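Local coordinates for alcohol dehydrogenase (Escherichia coli, PDB 5VM2), which is an oxidoreductase of unknown specificity, involved in membrane biogenesis, that probably uses NAD or NADP to oxidise the CH-OH group of an alcohol, at residues 241-246 / 268-273; 264-269 / 285-290. All coordinates share one frame; numbering follows the deposited sequence.

Contact 1. Residues 241-246 / 268-273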
ATOM      1  N   VAL A 241       0.759   5.360  18.083  1.00 28.39           N
ATOM      2  CA  VAL A 241       0.591   3.933  17.842  1.00 28.35           C
ATOM      3  C   VAL A 241      -0.028   3.780  16.465  1.00 29.31           C
ATOM      4  O   VAL A 241      -1.103   4.337  16.196  1.00 28.00           O
ATOM      5  CB  VAL A 241      -0.283   3.257  18.906  1.00 26.17           C
ATOM      6  CG1 VAL A 241      -0.367   1.756  18.629  1.00 23.73           C
ATOM      7  CG2 VAL A 241       0.264   3.515  20.302  1.00 27.16           C
ATOM      8  N   PHE A 242       0.651   3.045  15.596  1.00 28.64           N
ATOM      9  CA  PHE A 242       0.126   2.704  14.285  1.00 28.54           C
ATOM     10  C   PHE A 242      -0.463   1.303  14.343  1.00 30.25           C
ATOM     11  O   PHE A 242       0.203   0.362  14.788  1.00 30.43           O
ATOM     12  CB  PHE A 242       1.219   2.757  13.216  1.00 25.89           C
ATOM     13  CG  PHE A 242       1.756   4.128  12.962  1.00 27.28           C
ATOM     14  CD1 PHE A 242       2.846   4.603  13.682  1.00 28.66           C
ATOM     15  CD2 PHE A 242       1.177   4.944  12.008  1.00 26.90           C
ATOM     16  CE1 PHE A 242       3.355   5.875  13.446  1.00 28.24           C
ATOM     17  CE2 PHE A 242       1.674   6.217  11.770  1.00 30.20           C
ATOM     18  CZ  PHE A 242       2.766   6.682  12.491  1.00 28.88           C
ATOM     19  N   GLU A 243      -1.709   1.170  13.903  1.00 31.87           N
ATOM     20  CA  GLU A 243      -2.336  -0.129  13.706  1.00 33.36           C
ATOM     21  C   GLU A 243      -2.332  -0.427  12.211  1.00 34.82           C
ATOM     22  O   GLU A 243      -2.942   0.306  11.427  1.00 32.84           O
ATOM     23  CB  GLU A 243      -3.755  -0.144  14.271  1.00 38.87           C
ATOM     24  CG  GLU A 243      -4.298  -1.534  14.537  1.00 47.91           C
ATOM     25  CD  GLU A 243      -4.678  -2.260  13.264  1.00 56.23           C
ATOM     26  OE1 GLU A 243      -4.443  -3.482  13.185  1.00 60.47           O
ATOM     27  OE2 GLU A 243      -5.208  -1.606  12.340  1.00 58.95           O
ATOM     28  N   THR A 244      -1.627  -1.489  11.815  1.00 35.53           N
ATOM     29  CA  THR A 244      -1.378  -1.755  10.406  1.00 40.89           C
ATOM     30  C   THR A 244      -1.783  -3.148   9.949  1.00 49.08           C
ATOM     31  O   THR A 244      -1.815  -3.386   8.737  1.00 53.26           O
ATOM     32  CB  THR A 244       0.110  -1.551  10.070  1.00 40.44           C
ATOM     33  OG1 THR A 244       0.877  -2.623  10.632  1.00 44.05           O
ATOM     34  CG2 THR A 244       0.621  -0.230  10.622  1.00 36.21           C
ATOM     35  N   ALA A 245      -2.084  -4.069  10.864  1.00 51.37           N
ATOM     36  CA  ALA A 245      -2.452  -5.424  10.474  1.00 58.96           C
ATOM     37  C   ALA A 245      -3.926  -5.557  10.117  1.00 64.66           C
ATOM     38  O   ALA A 245      -4.305  -6.536   9.467  1.00 69.36           O
ATOM     39  CB  ALA A 245      -2.107  -6.409  11.595  1.00 59.83           C
ATOM     40  N   GLY A 246      -4.758  -4.600  10.520  1.00 65.18           N
ATOM     41  CA  GLY A 246      -6.181  -4.708  10.277  1.00 72.23           C
ATOM     42  C   GLY A 246      -6.878  -5.782  11.079  1.00 78.24           C
ATOM     43  O   GLY A 246      -7.951  -6.242  10.680  1.00 83.69           O
ATOM     44  N   GLY A 268      -5.606   1.835   7.301  1.00 66.67           N
ATOM     45  CA  GLY A 268      -6.431   1.018   6.437  1.00 76.81           C
ATOM     46  C   GLY A 268      -7.342   0.054   7.181  1.00 85.02           C
ATOM     47  O   GLY A 268      -7.245  -0.156   8.391  1.00 84.15           O
ATOM     48  N   THR A 269      -8.281  -0.513   6.417  1.00 88.34           N
ATOM     49  CA  THR A 269      -8.975  -1.761   6.736  1.00 91.61           C
ATOM     50  C   THR A 269      -9.864  -1.723   7.980  1.00 92.41           C
ATOM     51  O   THR A 269     -10.707  -0.830   8.123  1.00 91.55           O
ATOM     52  CB  THR A 269      -7.950  -2.894   6.869  1.00 89.82           C
ATOM     53  OG1 THR A 269      -7.213  -2.739   8.088  1.00 84.34           O
ATOM     54  CG2 THR A 269      -6.983  -2.890   5.684  1.00 89.45           C
ATOM     55  N   VAL A 270      -9.684  -2.707   8.864  1.00 94.35           N
ATOM     56  CA  VAL A 270     -10.551  -3.009  10.007  1.00 95.49           C
ATOM     57  C   VAL A 270     -11.940  -3.384   9.501  1.00104.01           C
ATOM     58  O   VAL A 270     -12.870  -2.565   9.568  1.00104.46           O
ATOM     59  CB  VAL A 270     -10.611  -1.845  11.011  1.00 87.73           C
ATOM     60  CG1 VAL A 270     -11.195  -2.319  12.333  1.00 87.29           C
ATOM     61  CG2 VAL A 270      -9.229  -1.287  11.239  1.00 79.89           C
ATOM     62  N   PRO A 271     -12.130  -4.615   9.011  1.00111.11           N
ATOM     63  CA  PRO A 271     -13.407  -4.956   8.356  1.00119.62           C
ATOM     64  C   PRO A 271     -14.575  -5.123   9.315  1.00119.55           C
ATOM     65  O   PRO A 271     -15.726  -4.942   8.899  1.00125.71           O
ATOM     66  CB  PRO A 271     -13.088  -6.273   7.627  1.00126.10           C
ATOM     67  CG  PRO A 271     -11.579  -6.385   7.630  1.00121.26           C
ATOM     68  CD  PRO A 271     -11.137  -5.692   8.879  1.00112.76           C
ATOM     69  N   GLY A 272     -14.326  -5.480  10.575  1.00112.70           N
ATOM     70  CA  GLY A 272     -15.370  -5.613  11.564  1.00110.03           C
ATOM     71  C   GLY A 272     -15.330  -4.474  12.574  1.00 98.85           C
ATOM     72  O   GLY A 272     -14.446  -3.620  12.564  1.00 92.06           O
ATOM     73  N   ALA A 273     -16.326  -4.472  13.452  1.00 96.48           N
ATOM     74  CA  ALA A 273     -16.361  -3.503  14.534  1.00 86.61           C
ATOM     75  C   ALA A 273     -15.374  -3.901  15.625  1.00 78.06           C
ATOM     76  O   ALA A 273     -15.042  -5.075  15.792  1.00 78.96           O
ATOM     77  CB  ALA A 273     -17.770  -3.391  15.116  1.00 90.10           C
TER
HETATM   78  O   HOH W   1      -5.422  -1.436   9.668  1.00 48.32           O

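Contact 2. Residues 264-269 / 285-290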
ATOM      1  N   ILE A 264      -3.476   7.512  17.929  1.00 26.38           N
ATOM      2  CA  ILE A 264      -3.628   6.186  17.339  1.00 26.19           C
ATOM      3  C   ILE A 264      -3.966   6.374  15.863  1.00 29.34           C
ATOM      4  O   ILE A 264      -4.921   7.084  15.528  1.00 31.24           O
ATOM      5  CB  ILE A 264      -4.724   5.369  18.046  1.00 26.11           C
ATOM      6  CG1 ILE A 264      -4.344   5.119  19.512  1.00 26.09           C
ATOM      7  CG2 ILE A 264      -4.957   4.055  17.307  1.00 25.05           C
ATOM      8  CD1 ILE A 264      -5.487   4.627  20.366  1.00 28.62           C
ATOM      9  N   MET A 265      -3.176   5.763  14.986  1.00 27.78           N
ATOM     10  CA  MET A 265      -3.416   5.814  13.550  1.00 27.49           C
ATOM     11  C   MET A 265      -3.844   4.434  13.080  1.00 27.97           C
ATOM     12  O   MET A 265      -3.137   3.452  13.318  1.00 29.02           O
ATOM     13  CB  MET A 265      -2.162   6.242  12.785  1.00 26.75           C
ATOM     14  CG  MET A 265      -1.384   7.391  13.394  1.00 28.28           C
ATOM     15  SD  MET A 265      -2.295   8.934  13.418  1.00 29.82           S
ATOM     16  CE  MET A 265      -2.626   9.217  11.676  1.00 31.20           C
ATOM     17  N   ILE A 266      -4.984   4.368  12.411  1.00 29.05           N
ATOM     18  CA  ILE A 266      -5.495   3.126  11.848  1.00 31.91           C
ATOM     19  C   ILE A 266      -5.182   3.159  10.358  1.00 33.04           C
ATOM     20  O   ILE A 266      -5.849   3.849   9.578  1.00 33.03           O
ATOM     21  CB  ILE A 266      -6.988   2.959  12.119  1.00 34.52           C
ATOM     22  CG1 ILE A 266      -7.224   2.895  13.625  1.00 34.35           C
ATOM     23  CG2 ILE A 266      -7.517   1.726  11.423  1.00 35.76           C
ATOM     24  CD1 ILE A 266      -8.661   3.001  13.996  1.00 39.93           C
ATOM     25  N   VAL A 267      -4.158   2.409   9.963  1.00 31.07           N
ATOM     26  CA  VAL A 267      -3.656   2.442   8.594  1.00 39.11           C
ATOM     27  C   VAL A 267      -4.455   1.403   7.812  1.00 50.52           C
ATOM     28  O   VAL A 267      -4.065   0.242   7.692  1.00 48.42           O
ATOM     29  CB  VAL A 267      -2.153   2.201   8.537  1.00 37.86           C
ATOM     30  CG1 VAL A 267      -1.696   2.068   7.099  1.00 34.61           C
ATOM     31  CG2 VAL A 267      -1.431   3.347   9.228  1.00 36.78           C
ATOM     32  N   GLY A 268      -5.606   1.835   7.301  1.00 66.67           N
ATOM     33  CA  GLY A 268      -6.431   1.018   6.437  1.00 76.81           C
ATOM     34  C   GLY A 268      -7.342   0.054   7.181  1.00 85.02           C
ATOM     35  O   GLY A 268      -7.245  -0.156   8.391  1.00 84.15           O
ATOM     36  N   THR A 269      -8.281  -0.513   6.417  1.00 88.34           N
ATOM     37  CA  THR A 269      -8.975  -1.761   6.736  1.00 91.61           C
ATOM     38  C   THR A 269      -9.864  -1.723   7.980  1.00 92.41           C
ATOM     39  O   THR A 269     -10.707  -0.830   8.123  1.00 91.55           O
ATOM     40  CB  THR A 269      -7.950  -2.894   6.869  1.00 89.82           C
ATOM     41  OG1 THR A 269      -7.213  -2.739   8.088  1.00 84.34           O
ATOM     42  CG2 THR A 269      -6.983  -2.890   5.684  1.00 89.45           C
ATOM     43  N   VAL A 285      -6.602  11.804  23.716  1.00 29.61           N
ATOM     44  CA  VAL A 285      -6.035  10.952  22.682  1.00 28.44           C
ATOM     45  C   VAL A 285      -6.848  11.108  21.401  1.00 29.96           C
ATOM     46  O   VAL A 285      -8.065  11.339  21.430  1.00 29.98           O
ATOM     47  CB  VAL A 285      -6.009   9.487  23.163  1.00 27.60           C
ATOM     48  CG1 VAL A 285      -5.677   8.525  22.020  1.00 26.00           C
ATOM     49  CG2 VAL A 285      -5.014   9.326  24.312  1.00 30.33           C
ATOM     50  N   THR A 286      -6.167  10.998  20.262  1.00 28.22           N
ATOM     51  CA  THR A 286      -6.780  11.100  18.947  1.00 30.05           C
ATOM     52  C   THR A 286      -6.634   9.772  18.213  1.00 28.93           C
ATOM     53  O   THR A 286      -5.538   9.204  18.160  1.00 29.55           O
ATOM     54  CB  THR A 286      -6.131  12.225  18.136  1.00 34.37           C
ATOM     55  OG1 THR A 286      -6.494  13.498  18.692  1.00 37.01           O
ATOM     56  CG2 THR A 286      -6.578  12.164  16.705  1.00 37.69           C
ATOM     57  N   ILE A 287      -7.740   9.274  17.669  1.00 28.09           N
ATOM     58  CA  ILE A 287      -7.740   8.118  16.780  1.00 29.98           C
ATOM     59  C   ILE A 287      -8.075   8.622  15.386  1.00 30.67           C
ATOM     60  O   ILE A 287      -9.137   9.222  15.179  1.00 32.84           O
ATOM     61  CB  ILE A 287      -8.751   7.051  17.224  1.00 32.47           C
ATOM     62  CG1 ILE A 287      -8.469   6.585  18.650  1.00 33.17           C
ATOM     63  CG2 ILE A 287      -8.741   5.867  16.256  1.00 34.39           C
ATOM     64  CD1 ILE A 287      -9.554   5.678  19.210  1.00 35.24           C
ATOM     65  N   GLN A 288      -7.183   8.389  14.429  1.00 28.14           N
ATOM     66  CA  GLN A 288      -7.435   8.820  13.061  1.00 29.67           C
ATOM     67  C   GLN A 288      -7.231   7.659  12.106  1.00 27.18           C
ATOM     68  O   GLN A 288      -6.209   6.969  12.175  1.00 26.89           O
ATOM     69  CB  GLN A 288      -6.534   9.992  12.653  1.00 31.04           C
ATOM     70  CG  GLN A 288      -6.953  10.584  11.293  1.00 35.15           C
ATOM     71  CD  GLN A 288      -6.211  11.854  10.940  1.00 36.18           C
ATOM     72  OE1 GLN A 288      -5.165  12.153  11.518  1.00 38.69           O
ATOM     73  NE2 GLN A 288      -6.748  12.611   9.988  1.00 35.38           N
ATOM     74  N   THR A 289      -8.203   7.444  11.224  1.00 28.86           N
ATOM     75  CA  THR A 289      -8.031   6.492  10.140  1.00 27.43           C
ATOM     76  C   THR A 289      -7.181   7.123   9.047  1.00 29.06           C
ATOM     77  O   THR A 289      -7.154   8.346   8.876  1.00 30.13           O
ATOM     78  CB  THR A 289      -9.380   6.038   9.572  1.00 27.28           C
ATOM     79  OG1 THR A 289     -10.170   7.175   9.191  1.00 26.44           O
ATOM     80  CG2 THR A 289     -10.144   5.215  10.598  1.00 26.61           C
ATOM     81  N   VAL A 290      -6.451   6.279   8.328  1.00 29.18           N
ATOM     82  CA  VAL A 290      -5.536   6.722   7.284  1.00 31.60           C
ATOM     83  C   VAL A 290      -5.919   6.001   6.003  1.00 30.83           C
ATOM     84  O   VAL A 290      -6.017   4.769   5.989  1.00 31.19           O
ATOM     85  CB  VAL A 290      -4.065   6.439   7.651  1.00 31.46           C
ATOM     86  CG1 VAL A 290      -3.135   7.053   6.621  1.00 32.37           C
ATOM     87  CG2 VAL A 290      -3.752   6.984   9.029  1.00 32.29           C
TER

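Contact 1. Residues 241-246 / 268-273
Thr269 presses its hydroxyl against the backbone of Gly246. Thr269 OG1 lies 3.1 Å from Gly246 CA, on a residue with no side chain in the way. Next to it, Gly246 O meets the ring of Pro271 at CD, 3.7 Å away. Pro271 is poorly ordered, so this distance is less certain. Glu243 reaches across less closely, with OE2 4.2 Å from the methyl Val270 CG2.

The polar link between the segments is a water. It is hydrogen-bonded to Glu243 OE2 at 2.7 Å and to Gly268 O at 2.6 Å. Gly268 O also accepts a hydrogen bond from Thr269 OG1, 2.6 Å away. That donor stands well above the carbonyl plane, with a C=O...donor angle of 93°. A chi1 of 73° sets OG1 between the backbone N and carbonyl carbon of Thr269, which turns it back to this oxygen.

Glu243 is held from its own side of the contact. Its OE1 takes a weak bond from Gly246 N, 2.9 Å away, and a hydrogen bond with Thr250 OG1. The carboxylate thereby ties the end of strand 238-243 to helix 248-253, whose Val251 also touches Val270. This is the C-terminal edge of a parallel Rossmann sheet, where loops leave neighbouring strands and dinucleotide cofactors bind in this family.

Contact 2. Residues 264-269 / 285-290
Ile264, Val290 and Ile266 bury the most surface where strands 262-267 and 286-290 pair. The pairing is parallel and closes one edge of the six-stranded Rossmann sheet, with 286-290 outermost. The short strand axes come within 4.6 Å at 21°.

Ile264 works through both backbone and side chain. Its N donates to Thr286 O at 2.7 Å, and its O accepts from Gln288 N, so its two polar backbone atoms grip residues on either side of Ile287. Its side chain lies beside that of Ile287 and points the same way. Ile264 CD1 meets Ile287 CG1 at 4.0 Å and also touches Val285 CG1.

Ile266 repeats the pattern two residues on. Its N donates to Gln288 O, and its O accepts from Val290 N, with both donors tilted from the carbonyl planes. Its CD1 packs on Ile287 CG2 at 3.7 Å. Ile287 therefore offers one branch to each isoleucine. Beyond Ile266 the ladder weakens: Gly268 N to Val290 O is a weak bond of 3.2 Å.

Val290 lies on the other face with Met265, Val267 and Gln288. Helix 145-163 covers part of this face: His159 touches Val290, and Val156 and Ala160 touch Val267. With CG1 anti to the backbone N (chi1 -173°), Val290 has CG2 beside that N, where it meets Met265. The methionine chain bends at both chi2 and chi3, which curls it over toward the edge strand. Its terminal methyl Met265 CE rests 3.6 Å from Val290 CG2 and 3.9 Å from Gln288 OE1.

In the fold
Contact 2 pairs strand 262-267 with 286-290; contact 1 uses the loop that follows 262-267. They share Gly268 and Thr269. Contact 2 lies within the sheet and is partly buried. Regular backbone bonds and aliphatic side chains hold it. Contact 1 is a surface contact at the strand ends, with Glu243 its buried member. It is smaller, and a water and loop atoms take the place of a backbone ladder. The two meet through strand 238-243, the other neighbour of 262-267: Glu243 N and Met265 O probably form a hydrogen bond, as do Val241 O and Met265 N. Phe242 packs against Met265 CG. Strand 262-267 is thus paired on both edges before its loop turns toward Gly246.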